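Local coordinates for protein leucyl-tRNA synthetase subunit alpha (Aquifex aeolicus, PDB 3O0A) that attaches leucine to its tRNA as part of leucyl-tRNA synthetase, with this CP1 hydrolytic domain probably clearing wrongly charged tRNA by hydrolysis, at residues 93-96 / 97-101; 106-109 / 110-114; 193-196 / 197-200; 201-204 / 205-209. All coordinates share one frame; numbering follows the deposited sequence.

Interaction 1 of 4, residues 93-96 / 97-101; sequences MSTR and ERTME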
loop_
_atom_site.group_PDB
_atom_site.type_symbol
_atom_site.label_atom_id
_atom_site.label_comp_id
_atom_site.label_asym_id
_atom_site.label_seq_id
_atom_site.Cartn_x
_atom_site.Cartn_y
_atom_site.Cartn_z
ATOM N N MET A 93 -11.574 -10.927 -15.862
ATOM C CA MET A 93 -11.936 -11.702 -14.673
ATOM C C MET A 93 -13.061 -11.039 -13.909
ATOM O O MET A 93 -13.037 -9.812 -13.665
ATOM C CB MET A 93 -10.730 -11.861 -13.737
ATOM C CG MET A 93 -9.515 -12.557 -14.352
ATOM S SD MET A 93 -9.833 -14.314 -14.536
ATOM C CE MET A 93 -10.246 -14.375 -16.280
ATOM N N SER A 94 -14.014 -11.862 -13.482
ATOM C CA SER A 94 -15.135 -11.426 -12.639
ATOM C C SER A 94 -14.701 -11.165 -11.196
ATOM O O SER A 94 -13.601 -11.534 -10.800
ATOM C CB SER A 94 -16.204 -12.512 -12.624
ATOM O OG SER A 94 -15.755 -13.663 -11.905
ATOM N N THR A 95 -15.575 -10.542 -10.411
ATOM C CA THR A 95 -15.294 -10.326 -8.994
ATOM C C THR A 95 -15.009 -11.663 -8.290
ATOM O O THR A 95 -14.017 -11.767 -7.542
ATOM C CB THR A 95 -16.413 -9.522 -8.294
ATOM O OG1 THR A 95 -16.485 -8.233 -8.921
ATOM C CG2 THR A 95 -16.045 -9.306 -6.836
ATOM N N ARG A 96 -15.828 -12.671 -8.574
ATOM C CA ARG A 96 -15.651 -13.996 -7.971
ATOM C C ARG A 96 -14.276 -14.552 -8.343
ATOM O O ARG A 96 -13.532 -14.991 -7.467
ATOM C CB ARG A 96 -16.763 -14.951 -8.365
ATOM C CG ARG A 96 -16.628 -16.328 -7.717
ATOM C CD ARG A 96 -17.701 -17.288 -8.189
ATOM N NE ARG A 96 -17.538 -17.606 -9.601
ATOM C CZ ARG A 96 -18.543 -17.921 -10.408
ATOM N NH1 ARG A 96 -19.792 -17.953 -9.949
ATOM N NH2 ARG A 96 -18.301 -18.197 -11.676
ATOM N N GLU A 97 -13.939 -14.480 -9.629
ATOM C CA GLU A 97 -12.662 -15.007 -10.164
ATOM C C GLU A 97 -11.404 -14.290 -9.665
ATOM O O GLU A 97 -10.294 -14.817 -9.822
ATOM C CB GLU A 97 -12.675 -14.986 -11.695
ATOM C CG GLU A 97 -13.694 -15.954 -12.277
ATOM C CD GLU A 97 -14.030 -15.706 -13.740
ATOM O OE1 GLU A 97 -13.659 -14.638 -14.289
ATOM O OE2 GLU A 97 -14.686 -16.585 -14.332
ATOM N N ARG A 98 -11.562 -13.078 -9.132
ATOM C CA ARG A 98 -10.429 -12.290 -8.641
ATOM C C ARG A 98 -10.228 -12.393 -7.134
ATOM O O ARG A 98 -9.196 -11.929 -6.603
ATOM C CB ARG A 98 -10.599 -10.815 -9.033
ATOM C CG ARG A 98 -10.331 -10.577 -10.518
ATOM C CD ARG A 98 -10.613 -9.162 -10.922
ATOM N NE ARG A 98 -9.997 -8.241 -9.962
ATOM C CZ ARG A 98 -9.898 -6.930 -10.122
ATOM N NH1 ARG A 98 -10.356 -6.353 -11.231
ATOM N NH2 ARG A 98 -9.346 -6.195 -9.155
ATOM N N THR A 99 -11.236 -12.936 -6.457
ATOM C CA THR A 99 -11.290 -12.955 -4.992
ATOM C C THR A 99 -11.486 -14.363 -4.421
ATOM O O THR A 99 -11.294 -14.580 -3.222
ATOM C CB THR A 99 -12.421 -12.056 -4.458
ATOM O OG1 THR A 99 -13.666 -12.529 -4.970
ATOM C CG2 THR A 99 -12.219 -10.595 -4.882
ATOM N N MET A 100 -11.910 -15.308 -5.257
ATOM C CA MET A 100 -11.919 -16.714 -4.832
ATOM C C MET A 100 -10.478 -17.190 -4.851
ATOM O O MET A 100 -10.006 -17.787 -5.816
ATOM C CB MET A 100 -12.852 -17.597 -5.670
ATOM C CG MET A 100 -14.203 -17.805 -5.003
ATOM S SD MET A 100 -15.367 -18.790 -5.938
ATOM C CE MET A 100 -14.978 -20.432 -5.331
ATOM N N GLU A 101 -9.809 -16.892 -3.742
ATOM C CA GLU A 101 -8.355 -16.878 -3.610
ATOM C C GLU A 101 -7.758 -18.252 -3.301
ATOM O O GLU A 101 -7.670 -18.649 -2.138
ATOM C CB GLU A 101 -7.988 -15.918 -2.475
ATOM C CG GLU A 101 -8.996 -15.958 -1.321
ATOM C CD GLU A 101 -8.393 -15.588 0.014
ATOM O OE1 GLU A 101 -8.033 -14.410 0.195
ATOM O OE2 GLU A 101 -8.299 -16.479 0.886
HETATM O O HOH W 1 -11.937 -7.216 -13.563
HETATM O O HOH W 2 -15.709 -18.466 -12.920
#
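S94 and E97 bind each other twice. The backbone N of S94 donates to OE1 of E97 at 2.9 Å. The bond is nearly straight at the hydrogen (174°), although the donor stands above the carboxylate plane. In return, the backbone N of E97 donates to OG of S94 at 3.0 Å. OG sits between its own backbone N and carbonyl carbon (chi1 70°), which points it at N of E97, in the first turn. CG of E97 is anti to its carbonyl carbon, and the chain then runs extended to S94. This reciprocal pair is a capping box. S94 is the N-cap of the short, weakly bonded helix 95-99, and the box gives acceptors to N-H groups that the first turn cannot serve. The other carboxylate oxygen, OE2 of E97, takes a bond from a water that also accepts from NH2 of R96. That water lies in the guanidinium plane, at its edge.

Two carbonyls each serve two donors. O of T95 accepts from OG1 of T99 at 2.7 Å and from N of R98, and the two come from opposite faces of the carbonyl plane. O of R96 accepts from N of M100 at 2.8 Å and from N of T99. Alongside, SD of M100 lies 3.3 Å from CG of R96, the two chains pointing the same way. On the buried side, CG of R98 packs 3.5 Å from CB of M93. A water joins NH1 of R98 to O of M93. The same NH1 forms a salt bridge with E61, and NE of R98 donates to O of N128.

Interaction 2 of 4, residues 106-109 / 110-114; sequences GVFL and GVYAT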
loop_
_atom_site.group_PDB
_atom_site.type_symbol
_atom_site.label_atom_id
_atom_site.label_comp_id
_atom_site.label_asym_id
_atom_site.label_seq_id
_atom_site.Cartn_x
_atom_site.Cartn_y
_atom_site.Cartn_z
ATOM N N GLY A 106 -0.384 -11.085 -8.610
ATOM C CA GLY A 106 0.016 -9.689 -8.723
ATOM C C GLY A 106 1.328 -9.480 -9.452
ATOM O O GLY A 106 2.007 -10.431 -9.852
ATOM N N VAL A 107 1.689 -8.215 -9.602
ATOM C CA VAL A 107 2.873 -7.821 -10.355
ATOM C C VAL A 107 3.509 -6.611 -9.681
ATOM O O VAL A 107 2.800 -5.747 -9.145
ATOM C CB VAL A 107 2.544 -7.493 -11.836
ATOM C CG1 VAL A 107 2.139 -8.755 -12.601
ATOM C CG2 VAL A 107 1.474 -6.400 -11.964
ATOM N N PHE A 108 4.836 -6.570 -9.677
ATOM C CA PHE A 108 5.563 -5.457 -9.042
ATOM C C PHE A 108 5.662 -4.323 -10.052
ATOM O O PHE A 108 6.026 -4.557 -11.211
ATOM C CB PHE A 108 6.948 -5.945 -8.608
ATOM C CG PHE A 108 7.870 -4.874 -8.065
ATOM C CD1 PHE A 108 7.421 -3.902 -7.168
ATOM C CD2 PHE A 108 9.218 -4.879 -8.437
ATOM C CE1 PHE A 108 8.303 -2.932 -6.676
ATOM C CE2 PHE A 108 10.112 -3.935 -7.951
ATOM C CZ PHE A 108 9.659 -2.950 -7.059
ATOM N N LEU A 109 5.329 -3.108 -9.615
ATOM C CA LEU A 109 5.369 -1.933 -10.493
ATOM C C LEU A 109 6.742 -1.258 -10.598
ATOM O O LEU A 109 6.933 -0.352 -11.413
ATOM C CB LEU A 109 4.287 -0.923 -10.073
ATOM C CG LEU A 109 2.852 -1.468 -10.007
ATOM C CD1 LEU A 109 1.870 -0.299 -9.719
ATOM C CD2 LEU A 109 2.428 -2.276 -11.267
ATOM N N GLY A 110 7.700 -1.699 -9.783
ATOM C CA GLY A 110 9.074 -1.226 -9.902
ATOM C C GLY A 110 9.372 0.081 -9.186
ATOM O O GLY A 110 10.436 0.670 -9.378
ATOM N N VAL A 111 8.439 0.546 -8.362
ATOM C CA VAL A 111 8.668 1.763 -7.582
ATOM C C VAL A 111 8.428 1.473 -6.112
ATOM O O VAL A 111 7.755 0.495 -5.771
ATOM C CB VAL A 111 7.758 2.938 -8.038
ATOM C CG1 VAL A 111 8.099 3.333 -9.497
ATOM C CG2 VAL A 111 6.262 2.586 -7.905
ATOM N N TYR A 112 8.968 2.342 -5.263
ATOM C CA TYR A 112 8.794 2.230 -3.819
ATOM C C TYR A 112 8.129 3.486 -3.274
ATOM O O TYR A 112 8.563 4.618 -3.548
ATOM C CB TYR A 112 10.147 2.009 -3.153
ATOM C CG TYR A 112 10.791 0.718 -3.590
ATOM C CD1 TYR A 112 11.497 0.636 -4.792
ATOM C CD2 TYR A 112 10.671 -0.430 -2.811
ATOM C CE1 TYR A 112 12.076 -0.573 -5.203
ATOM C CE2 TYR A 112 11.256 -1.621 -3.200
ATOM C CZ TYR A 112 11.942 -1.691 -4.393
ATOM O OH TYR A 112 12.517 -2.882 -4.768
ATOM N N ALA A 113 7.058 3.278 -2.530
ATOM C CA ALA A 113 6.338 4.381 -1.914
ATOM C C ALA A 113 6.932 4.632 -0.534
ATOM O O ALA A 113 7.281 3.696 0.187
ATOM C CB ALA A 113 4.870 4.021 -1.785
ATOM N N THR A 114 7.031 5.901 -0.166
ATOM C CA THR A 114 7.429 6.259 1.176
ATOM C C THR A 114 6.207 6.185 2.071
ATOM O O THR A 114 5.147 6.736 1.757
ATOM C CB THR A 114 8.043 7.661 1.208
ATOM O OG1 THR A 114 9.165 7.691 0.316
ATOM C CG2 THR A 114 8.489 8.026 2.622
#
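F108 lays its ring over the backbone of G110 and turns its far edge to Y112. From CB the side chain leaves with CG anti to the backbone N (chi1 174°), which carries the ring forward along the chain. CG and CD1 lie over N of G110, with CD1 to N at 3.4 Å. That nitrogen stands 3.3 Å above the ring plane, over its centre. CE1 also reaches the carbonyl of V111, 3.6 Å from its O. On the other flank CE2 meets CA of G110 at 3.5 Å. CA is 3.6 Å from the ring centroid, a CH-pi contact over the face. At the tip, CZ is 3.7 Å from CZ of Y112. Here the edge of F108 points to the face of Y112 in an offset edge-to-face pair, planes at 66°. With an alanine in place of F108, the ring face over the G110 backbone would be gone and Y112 would probably lose its edge-to-face partner.

G110 has positive phi, where a CB would collide with the carbonyl O of L109. Beyond this pair, F108 also meets the ring of W125, and both F108 and Y112 touch P123. L109 and V111 both bond through their backbones to V124, which pairs with both sides of the corner. The strand turns this corner at G110, 79° between its halves, within the beta hairpin of strands 106-114 and 121-127.

Interaction 3 of 4, residues 193-196 / 197-200; sequences DSET and AKRK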
loop_
_atom_site.group_PDB
_atom_site.type_symbol
_atom_site.label_atom_id
_atom_site.label_comp_id
_atom_site.label_asym_id
_atom_site.label_seq_id
_atom_site.Cartn_x
_atom_site.Cartn_y
_atom_site.Cartn_z
ATOM N N ASP A 193 -2.835 1.288 23.151
ATOM C CA ASP A 193 -3.881 0.356 22.747
ATOM C C ASP A 193 -4.275 0.700 21.328
ATOM O O ASP A 193 -4.355 1.879 20.959
ATOM C CB ASP A 193 -5.100 0.444 23.670
ATOM C CG ASP A 193 -4.755 0.189 25.129
ATOM O OD1 ASP A 193 -3.857 -0.641 25.415
ATOM O OD2 ASP A 193 -5.393 0.818 26.001
ATOM N N SER A 194 -4.509 -0.331 20.526
ATOM C CA SER A 194 -4.650 -0.135 19.087
ATOM C C SER A 194 -5.863 0.716 18.715
ATOM O O SER A 194 -5.796 1.496 17.763
ATOM C CB SER A 194 -4.624 -1.475 18.339
ATOM O OG SER A 194 -5.537 -2.419 18.884
ATOM N N GLU A 195 -6.956 0.613 19.474
ATOM C CA GLU A 195 -8.128 1.458 19.195
ATOM C C GLU A 195 -7.821 2.946 19.396
ATOM O O GLU A 195 -8.149 3.772 18.537
ATOM C CB GLU A 195 -9.372 1.022 19.988
ATOM C CG GLU A 195 -9.920 -0.357 19.613
ATOM C CD GLU A 195 -10.203 -0.513 18.120
ATOM O OE1 GLU A 195 -10.979 0.297 17.560
ATOM O OE2 GLU A 195 -9.645 -1.449 17.507
ATOM N N THR A 196 -7.159 3.273 20.504
ATOM C CA THR A 196 -6.694 4.642 20.763
ATOM C C THR A 196 -5.731 5.120 19.671
ATOM O O THR A 196 -5.797 6.274 19.221
ATOM C CB THR A 196 -6.016 4.747 22.138
ATOM O OG1 THR A 196 -6.942 4.342 23.157
ATOM C CG2 THR A 196 -5.560 6.186 22.416
ATOM N N ALA A 197 -4.850 4.218 19.244
ATOM C CA ALA A 197 -3.857 4.521 18.214
ATOM C C ALA A 197 -4.494 4.884 16.874
ATOM O O ALA A 197 -3.928 5.670 16.122
ATOM C CB ALA A 197 -2.902 3.350 18.034
ATOM N N LYS A 198 -5.659 4.314 16.565
ATOM C CA LYS A 198 -6.359 4.697 15.334
ATOM C C LYS A 198 -6.556 6.209 15.286
ATOM O O LYS A 198 -6.202 6.853 14.302
ATOM C CB LYS A 198 -7.708 3.980 15.206
ATOM C CG LYS A 198 -7.598 2.528 14.817
ATOM C CD LYS A 198 -8.972 1.869 14.800
ATOM C CE LYS A 198 -8.854 0.358 14.609
ATOM N NZ LYS A 198 -10.191 -0.282 14.803
ATOM N N ARG A 199 -7.100 6.772 16.363
ATOM C CA ARG A 199 -7.331 8.209 16.454
ATOM C C ARG A 199 -6.039 9.021 16.486
ATOM O O ARG A 199 -5.908 10.019 15.774
ATOM C CB ARG A 199 -8.163 8.514 17.701
ATOM C CG ARG A 199 -8.442 9.980 17.946
ATOM C CD ARG A 199 -9.635 10.154 18.889
ATOM N NE ARG A 199 -9.321 9.908 20.297
ATOM C CZ ARG A 199 -9.480 8.751 20.941
ATOM N NH1 ARG A 199 -9.927 7.665 20.316
ATOM N NH2 ARG A 199 -9.172 8.678 22.227
ATOM N N LYS A 200 -5.111 8.610 17.344
ATOM C CA LYS A 200 -3.888 9.392 17.566
ATOM C C LYS A 200 -3.051 9.438 16.292
ATOM O O LYS A 200 -2.544 10.502 15.920
ATOM C CB LYS A 200 -3.065 8.836 18.741
ATOM C CG LYS A 200 -3.751 8.888 20.112
ATOM C CD LYS A 200 -4.076 10.304 20.532
ATOM C CE LYS A 200 -4.737 10.299 21.910
ATOM N NZ LYS A 200 -4.909 11.674 22.381
HETATM O O HOH W 3 -9.444 6.170 22.951
#
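The first turns of helix 194-207 hold this contact, with D193 at the N-cap position. Its side chain makes no capping bond, but its carbonyl O starts the helical ladder by accepting from N of A197 at 2.9 Å. K198 N to S194 O and K200 N to T196 O continue the i to i+4 pattern.

The main side-chain link is the salt bridge between E195 and K198, three residues apart. E195 bends at chi2 (-54°), which brings its carboxylate round beside the lysine. K198 runs extended beyond CG. The two chains lie side by side and point the same way. NZ of K198 meets OE1 of E195 at 2.9 Å, on the syn side and 17° out of the carboxylate plane. A second, weak bond runs from NZ to OE2 of E195. A methionine in place of K198 would probably leave the E195 carboxylate without this salt-bridge partner and freer to turn.

The inner side of the helix start is tied to the short strand 182-183 and the residues before it. OG of S194 bonds to N of G181, and A197 packs on L183. On the outer side, CG2 of T196 rests 4.0 Å from CG of K200. A water next to OG1 of T196 accepts from NH2 of R199 at 2.6 Å, lying in the plane of the guanidinium at its edge.

Interaction 4 of 4, residues 201-204 / 205-209; sequences ITEW and LQDRG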
loop_
_atom_site.group_PDB
_atom_site.type_symbol
_atom_site.label_atom_id
_atom_site.label_comp_id
_atom_site.label_asym_id
_atom_site.label_seq_id
_atom_site.Cartn_x
_atom_site.Cartn_y
_atom_site.Cartn_z
ATOM N N ILE A 201 -2.917 8.298 15.616
ATOM C CA ILE A 201 -2.164 8.240 14.355
ATOM C C ILE A 201 -2.852 9.047 13.250
ATOM O O ILE A 201 -2.200 9.804 12.514
ATOM C CB ILE A 201 -1.876 6.780 13.907
ATOM C CG1 ILE A 201 -0.842 6.166 14.865
ATOM C CG2 ILE A 201 -1.418 6.740 12.423
ATOM C CD1 ILE A 201 -0.668 4.661 14.767
ATOM N N THR A 202 -4.168 8.911 13.160
ATOM C CA THR A 202 -4.918 9.628 12.139
ATOM C C THR A 202 -4.791 11.144 12.348
ATOM O O THR A 202 -4.561 11.877 11.384
ATOM C CB THR A 202 -6.407 9.205 12.069
ATOM O OG1 THR A 202 -6.507 7.795 11.840
ATOM C CG2 THR A 202 -7.082 9.893 10.902
ATOM N N GLU A 203 -4.921 11.610 13.588
ATOM C CA GLU A 203 -4.781 13.055 13.854
ATOM C C GLU A 203 -3.387 13.581 13.524
ATOM O O GLU A 203 -3.248 14.690 13.003
ATOM C CB GLU A 203 -5.137 13.432 15.296
ATOM C CG GLU A 203 -4.681 14.862 15.695
ATOM C CD GLU A 203 -5.475 16.009 15.041
ATOM O OE1 GLU A 203 -5.574 16.076 13.785
ATOM O OE2 GLU A 203 -5.982 16.867 15.803
ATOM N N TRP A 204 -2.366 12.790 13.846
ATOM C CA TRP A 204 -0.975 13.155 13.566
ATOM C C TRP A 204 -0.740 13.298 12.064
ATOM O O TRP A 204 -0.171 14.282 11.598
ATOM C CB TRP A 204 -0.052 12.092 14.157
ATOM C CG TRP A 204 1.425 12.264 13.931
ATOM C CD1 TRP A 204 2.224 13.313 14.322
ATOM C CD2 TRP A 204 2.288 11.306 13.327
ATOM N NE1 TRP A 204 3.536 13.068 13.961
ATOM C CE2 TRP A 204 3.598 11.838 13.355
ATOM C CE3 TRP A 204 2.078 10.047 12.749
ATOM C CZ2 TRP A 204 4.689 11.150 12.834
ATOM C CZ3 TRP A 204 3.173 9.366 12.224
ATOM C CH2 TRP A 204 4.459 9.919 12.283
ATOM N N LEU A 205 -1.180 12.305 11.301
ATOM C CA LEU A 205 -1.072 12.394 9.854
ATOM C C LEU A 205 -1.844 13.595 9.301
ATOM O O LEU A 205 -1.361 14.284 8.395
ATOM C CB LEU A 205 -1.584 11.104 9.219
ATOM C CG LEU A 205 -0.635 9.925 9.433
ATOM C CD1 LEU A 205 -1.353 8.638 9.054
ATOM C CD2 LEU A 205 0.640 10.080 8.615
ATOM N N GLN A 206 -3.029 13.837 9.854
ATOM C CA GLN A 206 -3.882 14.939 9.415
ATOM C C GLN A 206 -3.230 16.279 9.715
ATOM O O GLN A 206 -3.265 17.177 8.880
ATOM C CB GLN A 206 -5.272 14.865 10.045
ATOM C CG GLN A 206 -6.320 15.674 9.270
ATOM C CD GLN A 206 -7.740 15.451 9.765
ATOM O OE1 GLN A 206 -8.220 14.316 9.855
ATOM N NE2 GLN A 206 -8.416 16.540 10.095
ATOM N N ASP A 207 -2.623 16.396 10.898
ATOM C CA ASP A 207 -1.859 17.599 11.278
ATOM C C ASP A 207 -0.730 17.882 10.288
ATOM O O ASP A 207 -0.393 19.042 10.026
ATOM C CB ASP A 207 -1.276 17.451 12.685
ATOM C CG ASP A 207 -2.322 17.590 13.787
ATOM O OD1 ASP A 207 -3.456 18.061 13.526
ATOM O OD2 ASP A 207 -1.995 17.236 14.941
ATOM N N ARG A 208 -0.161 16.806 9.746
ATOM C CA ARG A 208 0.953 16.872 8.802
ATOM C C ARG A 208 0.523 16.973 7.336
ATOM O O ARG A 208 1.370 16.991 6.438
ATOM C CB ARG A 208 1.858 15.647 8.991
ATOM C CG ARG A 208 2.567 15.595 10.354
ATOM C CD ARG A 208 3.267 14.261 10.558
ATOM N NE ARG A 208 4.197 13.961 9.479
ATOM C CZ ARG A 208 4.467 12.725 9.063
ATOM N NH1 ARG A 208 3.887 11.687 9.650
ATOM N NH2 ARG A 208 5.323 12.535 8.065
ATOM N N GLY A 209 -0.787 17.014 7.094
ATOM C CA GLY A 209 -1.332 17.055 5.739
ATOM C C GLY A 209 -1.145 15.779 4.932
ATOM O O GLY A 209 -1.186 15.811 3.695
HETATM O O HOH W 4 -7.765 13.865 12.438
#
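N of D207 donates to O of E203 at 2.8 Å. N of L205 donates almost straight to O of I201. R208 sets its guanidinium over one face of the W204 ring. Its CZ lies 4.4 Å from the centroid of the six-membered ring, 23° off the normal, a cation-pi contact. NH1 of R208 comes nearest, 3.2 Å from CH2 of W204, offset toward the rim, with ring and guanidinium planes 44° apart. NH1 also donates to O of P116. Nearer the backbone, CD of R208 makes a CH-pi contact over the five-membered ring, 3.8 Å from its centroid. The indole leaves with CG anti to the backbone N (chi1 178°), which sets it alongside the arginine.

On the neighbouring flank of the helix, OE1 of E203 is 2.9 Å from OD1 of D207. Such closeness would probably raise the pKa of one. A water binds OE1 of E203 and OE1 of Q206, both weakly; OE1 of Q206 also accepts from N of K213.

Inward, CG2 of I201 touches CD1 of L205 at 3.9 Å, and L205 packs on I8. G209 is first to leave helical backbone angles; positive phi and two bonds back into the last turn make a Schellman motif.

How the interactions relate
Interaction 2 is the buried contact of the four. Interaction 1 lies at the surface, and interactions 3 and 4 are partly buried. Interactions 3 and 4 share helix 194-207, with centres about 13 Å apart, and cover its start and its end. Interactions 1 and 2 use successive elements, the short helix 95-99 and the strand 106-114, but do not touch. Interaction 4 lies across the chain's centre from both. The chemistry follows the place. One aromatic ring over a glycine, with a second ring met edge-to-face, marks the strand corner. Both helix starts are held by hydrogen bonds, with charged side chains beside them, but a side chain caps only the one in interaction 1. Interaction 4 mixes charged, aromatic and apolar partners.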